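Local coordinates for protein telomere length regulator taz1 (Schizosaccharomyces pombe, PDB 4ZMI) that binds double-stranded telomeric DNA and regulates telomere length and function, this chain being its helical TRF-family domain, at residues T75-I81 against L98-Q102; N115-R121 against L148-Y152. All coordinates share one frame; numbering follows the deposited sequence.

Contact 1: T75-I81 against L98-Q102; sequences TIFFSYI and LKSIQ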
loop_
_atom_site.group_PDB
_atom_site.type_symbol
_atom_site.label_atom_id
_atom_site.label_comp_id
_atom_site.label_asym_id
_atom_site.label_seq_id
_atom_site.Cartn_x
_atom_site.Cartn_y
_atom_site.Cartn_z
ATOM N N THR A 75 -6.195 2.236 3.736
ATOM C CA THR A 75 -5.078 3.160 3.662
ATOM C C THR A 75 -5.528 4.409 2.901
ATOM O O THR A 75 -6.702 4.559 2.563
ATOM C CB THR A 75 -3.892 2.505 2.932
ATOM O OG1 THR A 75 -2.781 3.400 2.915
ATOM C CG2 THR A 75 -4.290 2.227 1.515
ATOM N N ILE A 76 -4.582 5.294 2.643
ATOM C CA ILE A 76 -4.861 6.583 2.046
ATOM C C ILE A 76 -4.598 6.556 0.555
ATOM O O ILE A 76 -3.590 6.013 0.114
ATOM C CB ILE A 76 -3.919 7.634 2.616
ATOM C CG1 ILE A 76 -4.107 7.755 4.128
ATOM C CG2 ILE A 76 -4.126 8.959 1.899
ATOM C CD1 ILE A 76 -5.495 8.194 4.526
ATOM N N PHE A 77 -5.480 7.172 -0.221
ATOM C CA PHE A 77 -5.322 7.184 -1.662
ATOM C C PHE A 77 -5.074 8.551 -2.233
ATOM O O PHE A 77 -6.001 9.360 -2.384
ATOM C CB PHE A 77 -6.521 6.520 -2.311
ATOM C CG PHE A 77 -6.567 5.062 -2.047
ATOM C CD1 PHE A 77 -7.163 4.577 -0.903
ATOM C CD2 PHE A 77 -5.924 4.176 -2.908
ATOM C CE1 PHE A 77 -7.183 3.224 -0.642
ATOM C CE2 PHE A 77 -5.929 2.823 -2.671
ATOM C CZ PHE A 77 -6.556 2.330 -1.521
ATOM N N PHE A 78 -3.813 8.791 -2.577
ATOM C CA PHE A 78 -3.412 10.083 -3.096
ATOM C C PHE A 78 -4.011 10.357 -4.465
ATOM O O PHE A 78 -4.327 11.506 -4.794
ATOM C CB PHE A 78 -1.891 10.237 -3.070
ATOM C CG PHE A 78 -1.331 10.339 -1.677
ATOM C CD1 PHE A 78 -0.775 9.241 -1.058
ATOM C CD2 PHE A 78 -1.404 11.531 -0.975
ATOM C CE1 PHE A 78 -0.285 9.327 0.229
ATOM C CE2 PHE A 78 -0.911 11.624 0.305
ATOM C CZ PHE A 78 -0.349 10.525 0.910
ATOM N N SER A 79 -4.219 9.310 -5.250
ATOM C CA SER A 79 -4.906 9.514 -6.517
ATOM C C SER A 79 -6.333 9.999 -6.283
ATOM O O SER A 79 -6.836 10.814 -7.030
ATOM C CB SER A 79 -4.932 8.238 -7.355
ATOM O OG SER A 79 -5.644 7.200 -6.706
ATOM N N TYR A 80 -6.977 9.486 -5.246
ATOM C CA TYR A 80 -8.354 9.853 -4.963
ATOM C C TYR A 80 -8.425 11.302 -4.465
ATOM O O TYR A 80 -9.190 12.101 -4.975
ATOM C CB TYR A 80 -8.908 8.897 -3.919
ATOM C CG TYR A 80 -10.361 9.077 -3.571
ATOM C CD1 TYR A 80 -11.324 8.242 -4.104
ATOM C CD2 TYR A 80 -10.758 10.045 -2.673
ATOM C CE1 TYR A 80 -12.649 8.377 -3.779
ATOM C CE2 TYR A 80 -12.102 10.208 -2.340
ATOM C CZ TYR A 80 -13.037 9.369 -2.896
ATOM O OH TYR A 80 -14.349 9.501 -2.557
ATOM N N ILE A 81 -7.599 11.621 -3.476
ATOM C CA ILE A 81 -7.484 12.956 -2.925
ATOM C C ILE A 81 -7.130 13.998 -3.981
ATOM O O ILE A 81 -7.648 15.104 -3.946
ATOM C CB ILE A 81 -6.424 12.991 -1.831
ATOM C CG1 ILE A 81 -6.873 12.130 -0.650
ATOM C CG2 ILE A 81 -6.167 14.414 -1.398
ATOM C CD1 ILE A 81 -5.875 12.087 0.473
ATOM N N LEU A 98 0.126 12.632 5.924
ATOM C CA LEU A 98 -0.621 11.580 5.245
ATOM C C LEU A 98 0.342 10.467 4.839
ATOM O O LEU A 98 0.051 9.294 5.032
ATOM C CB LEU A 98 -1.391 12.119 4.038
ATOM C CG LEU A 98 -2.710 12.840 4.401
ATOM C CD1 LEU A 98 -3.262 13.607 3.225
ATOM C CD2 LEU A 98 -3.773 11.871 4.937
ATOM N N LYS A 99 1.498 10.845 4.307
ATOM C CA LYS A 99 2.520 9.869 3.909
ATOM C C LYS A 99 2.930 9.001 5.084
ATOM O O LYS A 99 3.171 7.810 4.918
ATOM C CB LYS A 99 3.751 10.564 3.366
ATOM C CG LYS A 99 3.478 11.473 2.200
ATOM C CD LYS A 99 3.614 10.752 0.879
ATOM C CE LYS A 99 3.459 11.751 -0.254
ATOM N NZ LYS A 99 3.613 11.122 -1.583
ATOM N N SER A 100 2.995 9.593 6.273
ATOM C CA SER A 100 3.345 8.837 7.465
ATOM C C SER A 100 2.288 7.788 7.790
ATOM O O SER A 100 2.621 6.633 8.037
ATOM C CB SER A 100 3.560 9.760 8.668
ATOM O OG SER A 100 4.697 10.589 8.482
ATOM N N ILE A 101 1.021 8.186 7.792
ATOM C CA ILE A 101 -0.069 7.253 8.090
ATOM C C ILE A 101 -0.068 6.078 7.094
ATOM O O ILE A 101 -0.212 4.908 7.470
ATOM C CB ILE A 101 -1.443 7.970 8.039
ATOM C CG1 ILE A 101 -1.492 9.104 9.060
ATOM C CG2 ILE A 101 -2.574 6.994 8.296
ATOM C CD1 ILE A 101 -2.214 10.329 8.555
ATOM N N GLN A 102 0.109 6.392 5.822
ATOM C CA GLN A 102 0.120 5.361 4.796
ATOM C C GLN A 102 1.295 4.374 5.005
ATOM O O GLN A 102 1.132 3.160 4.850
ATOM C CB GLN A 102 0.172 6.022 3.424
ATOM C CG GLN A 102 0.229 5.077 2.254
ATOM C CD GLN A 102 0.549 5.797 0.966
ATOM O OE1 GLN A 102 1.662 6.284 0.783
ATOM N NE2 GLN A 102 -0.432 5.890 0.071
#
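Gln102 reaches across to the backbone of Ile76, its amide donating the one hydrogen bond between 75-81 and 98-102. Gln102 NE2 lies 3.2 Å from Ile76 O, with a bent N-H...O angle of 139° and the donor tilted from the carbonyl plane. The Gln102 side chain, CG anti to the backbone N (chi1 178°) and extended beyond it, carries the amide across. Thr75 OG1 lies 3.5 Å from Gln102 CG and is itself hydrogen-bonded to Thr105.

The Phe78 ring lies between the Gln102 amide and the Lys99 side chain. The amide stands at the ring edge, nearly perpendicular to it, Gln102 NE2 being 3.4 Å from Phe78 CE1. Over one face folds Lys99, bent at chi2, bringing its NZ to 4.7 Å from the Phe78 ring centroid in a cation-pi contact; NZ also bonds Val231 O. Ile76 CG2 lies on the opposite face.

Apolar packing centres on Leu98. Its CB touches Phe78 CZ at 3.7 Å, and its two methyls part: CD2 meets Ile76 CD1, while CD1 meets Ile81 CD1 tip to tip at 4.1 Å. This is buried helix-to-loop packing in the all-helical domain of Taz1, where the lead-in and first turn of helix 78-83 rest on helix 95-107.

Contact 2: N115-R121 against L148-Y152; sequences NKHLTLR and LVIRY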
loop_
_atom_site.group_PDB
_atom_site.type_symbol
_atom_site.label_atom_id
_atom_site.label_comp_id
_atom_site.label_asym_id
_atom_site.label_seq_id
_atom_site.Cartn_x
_atom_site.Cartn_y
_atom_site.Cartn_z
ATOM N N ASN A 115 -0.276 -13.708 2.766
ATOM C CA ASN A 115 0.461 -13.151 1.634
ATOM C C ASN A 115 -0.409 -12.411 0.593
ATOM O O ASN A 115 0.014 -12.199 -0.552
ATOM C CB ASN A 115 1.302 -14.243 0.958
ATOM C CG ASN A 115 2.293 -14.884 1.913
ATOM O OD1 ASN A 115 2.877 -14.212 2.751
ATOM N ND2 ASN A 115 2.473 -16.190 1.796
ATOM N N LYS A 116 -1.626 -12.028 0.976
ATOM C CA LYS A 116 -2.468 -11.214 0.087
ATOM C C LYS A 116 -1.985 -9.765 -0.002
ATOM O O LYS A 116 -2.112 -9.121 -1.038
ATOM C CB LYS A 116 -3.934 -11.247 0.537
ATOM C CG LYS A 116 -4.652 -12.547 0.202
ATOM C CD LYS A 116 -6.077 -12.495 0.753
ATOM C CE LYS A 116 -6.855 -13.751 0.420
ATOM N NZ LYS A 116 -8.218 -13.744 1.025
ATOM N N HIS A 117 -1.425 -9.270 1.092
ATOM C CA HIS A 117 -0.944 -7.897 1.189
ATOM C C HIS A 117 -1.851 -6.881 0.483
ATOM O O HIS A 117 -1.404 -6.121 -0.373
ATOM C CB HIS A 117 0.487 -7.812 0.682
ATOM C CG HIS A 117 1.398 -8.839 1.289
ATOM N ND1 HIS A 117 1.704 -8.854 2.637
ATOM C CD2 HIS A 117 2.055 -9.886 0.741
ATOM C CE1 HIS A 117 2.521 -9.869 2.882
ATOM N NE2 HIS A 117 2.747 -10.510 1.753
ATOM N N LEU A 118 -3.131 -6.890 0.839
ATOM C CA LEU A 118 -4.095 -5.968 0.235
ATOM C C LEU A 118 -3.657 -4.530 0.382
ATOM O O LEU A 118 -3.839 -3.750 -0.534
ATOM C CB LEU A 118 -5.485 -6.141 0.845
ATOM C CG LEU A 118 -6.060 -7.545 0.726
ATOM C CD1 LEU A 118 -7.401 -7.600 1.446
ATOM C CD2 LEU A 118 -6.201 -7.899 -0.732
ATOM N N THR A 119 -3.063 -4.173 1.520
ATOM C CA THR A 119 -2.746 -2.754 1.756
ATOM C C THR A 119 -1.542 -2.309 0.950
ATOM O O THR A 119 -1.507 -1.202 0.423
ATOM C CB THR A 119 -2.465 -2.454 3.222
ATOM O OG1 THR A 119 -3.499 -3.017 4.023
ATOM C CG2 THR A 119 -2.407 -0.959 3.459
ATOM N N LEU A 120 -0.542 -3.174 0.860
ATOM C CA LEU A 120 0.615 -2.869 0.024
ATOM C C LEU A 120 0.155 -2.807 -1.435
ATOM O O LEU A 120 0.570 -1.927 -2.198
ATOM C CB LEU A 120 1.693 -3.931 0.218
ATOM C CG LEU A 120 2.344 -3.784 1.582
ATOM C CD1 LEU A 120 3.333 -4.920 1.874
ATOM C CD2 LEU A 120 3.034 -2.446 1.639
ATOM N N ARG A 121 -0.737 -3.720 -1.819
ATOM C CA ARG A 121 -1.276 -3.671 -3.169
ATOM C C ARG A 121 -1.909 -2.304 -3.440
ATOM O O ARG A 121 -1.661 -1.690 -4.492
ATOM C CB ARG A 121 -2.290 -4.779 -3.402
ATOM C CG ARG A 121 -2.446 -5.103 -4.864
ATOM C CD ARG A 121 -3.585 -6.054 -5.091
ATOM N NE ARG A 121 -3.448 -7.214 -4.236
ATOM C CZ ARG A 121 -4.365 -8.155 -4.127
ATOM N NH1 ARG A 121 -5.472 -8.066 -4.842
ATOM N NH2 ARG A 121 -4.164 -9.177 -3.313
ATOM N N LEU A 148 4.360 -8.654 -5.328
ATOM C CA LEU A 148 3.082 -8.883 -4.671
ATOM C C LEU A 148 2.300 -9.893 -5.488
ATOM O O LEU A 148 1.603 -10.735 -4.944
ATOM C CB LEU A 148 2.277 -7.580 -4.542
ATOM C CG LEU A 148 2.993 -6.517 -3.721
ATOM C CD1 LEU A 148 2.233 -5.193 -3.775
ATOM C CD2 LEU A 148 3.106 -7.034 -2.290
ATOM N N VAL A 149 2.435 -9.828 -6.808
ATOM C CA VAL A 149 1.726 -10.785 -7.659
ATOM C C VAL A 149 2.229 -12.212 -7.403
ATOM O O VAL A 149 1.417 -13.138 -7.249
ATOM C CB VAL A 149 1.781 -10.399 -9.150
ATOM C CG1 VAL A 149 1.137 -11.467 -10.012
ATOM C CG2 VAL A 149 1.066 -9.073 -9.347
ATOM N N ILE A 150 3.553 -12.373 -7.306
ATOM C CA ILE A 150 4.147 -13.678 -7.010
ATOM C C ILE A 150 3.651 -14.174 -5.662
ATOM O O ILE A 150 3.187 -15.310 -5.540
ATOM C CB ILE A 150 5.685 -13.628 -6.911
ATOM C CG1 ILE A 150 6.296 -12.871 -8.077
ATOM C CG2 ILE A 150 6.231 -15.031 -6.872
ATOM C CD1 ILE A 150 6.095 -13.549 -9.392
ATOM N N ARG A 151 3.763 -13.309 -4.655
ATOM C CA ARG A 151 3.383 -13.659 -3.292
ATOM C C ARG A 151 1.940 -14.134 -3.243
ATOM O O ARG A 151 1.643 -15.153 -2.623
ATOM C CB ARG A 151 3.652 -12.495 -2.317
ATOM C CG ARG A 151 5.168 -12.245 -2.127
ATOM C CD ARG A 151 5.495 -11.239 -1.024
ATOM N NE ARG A 151 5.151 -11.732 0.304
ATOM C CZ ARG A 151 5.914 -12.570 1.003
ATOM N NH1 ARG A 151 7.064 -13.026 0.491
ATOM N NH2 ARG A 151 5.523 -12.976 2.209
ATOM N N TYR A 152 1.047 -13.437 -3.937
ATOM C CA TYR A 152 -0.345 -13.864 -3.933
ATOM C C TYR A 152 -0.505 -15.241 -4.562
ATOM O O TYR A 152 -0.979 -16.171 -3.909
ATOM C CB TYR A 152 -1.258 -12.895 -4.668
ATOM C CG TYR A 152 -2.690 -13.342 -4.608
ATOM C CD1 TYR A 152 -3.497 -12.964 -3.556
ATOM C CD2 TYR A 152 -3.234 -14.142 -5.595
ATOM C CE1 TYR A 152 -4.811 -13.365 -3.484
ATOM C CE2 TYR A 152 -4.550 -14.555 -5.534
ATOM C CZ TYR A 152 -5.333 -14.164 -4.469
ATOM O OH TYR A 152 -6.651 -14.553 -4.373
#
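Arg151 and His117 join the two segments through a nearly straight hydrogen bond, Arg151 NE donating to His117 NE2 at 3.1 Å with an N-H...N angle of 169°. The acceptor nitrogen lies in the guanidinium plane, whereas the donor is tilted from the imidazole plane, the two flat groups being turned 40° apart. A bend at chi3 of Arg151 (67°) puts NE beside the imidazole. The other ring nitrogen, ND1, is bonded to Asp109 O, so the imidazole is gripped at both nitrogens and its rotation fixed. Beside it, Asn115 OD1 approaches Arg151 NH2 at 3.0 Å, amide and guanidinium almost perpendicular. An alanine in place of Arg151 is likely to leave His117 NE2 without its donor and the Asn115 carboxamide without its charged neighbour.

Tyr152, with CG anti to the backbone N, runs side by side with Lys116, whose CG meets the ring edge 3.8 Å from Tyr152 CE1. Arg121 bends back at chi3 to give NH2 to Lys116 O at 3.1 Å, which ties the turn before helix 118-130 to its first turn. Arg121 NH2 also lies 3.9 Å from Tyr152 CD1, the guanidinium and ring planes almost perpendicular. Further bonds run outward from Asn115 ND2 to Thr155 OG1, from Tyr152 OH to Pro159 O and from Arg121 NH1 to Phe166 O.

Leu148 packs with both methyls against the start of helix 118-130: CD2 lies 4.0 Å from His117 CB, and CD1 reaches the backbone N of Arg121 at 3.8 Å and Leu120 CB. Phe217 of helix 214-229 touches both Leu148 and His117. This is helix-helix packing in which the N-terminal turn of helix 118-130, with His117 at the N-cap position, lies against helix 137-154 inside the all-helical domain of Taz1.

Overall arrangement
The two contacts come in series along the chain: contact 1 closes at helix 95-107 before contact 2 opens at the start of helix 118-130, the next helix. Their centres are 18 Å apart, on opposite sides of the middle of the domain, and both are buried. They nevertheless meet directly, Thr75 CB packing on Thr119 CG2 at 3.8 Å, so the loop before helix 78-83 rests on helix 118-130. Helix 214-229 also serves both, touching Gln102 through Phe228 and Leu148 through Phe217. Each contact joins a helix start to the flank of a later helix; contact 1 bridges over helix 85-91, whereas contact 2 joins consecutive helices of this compact domain of Taz1.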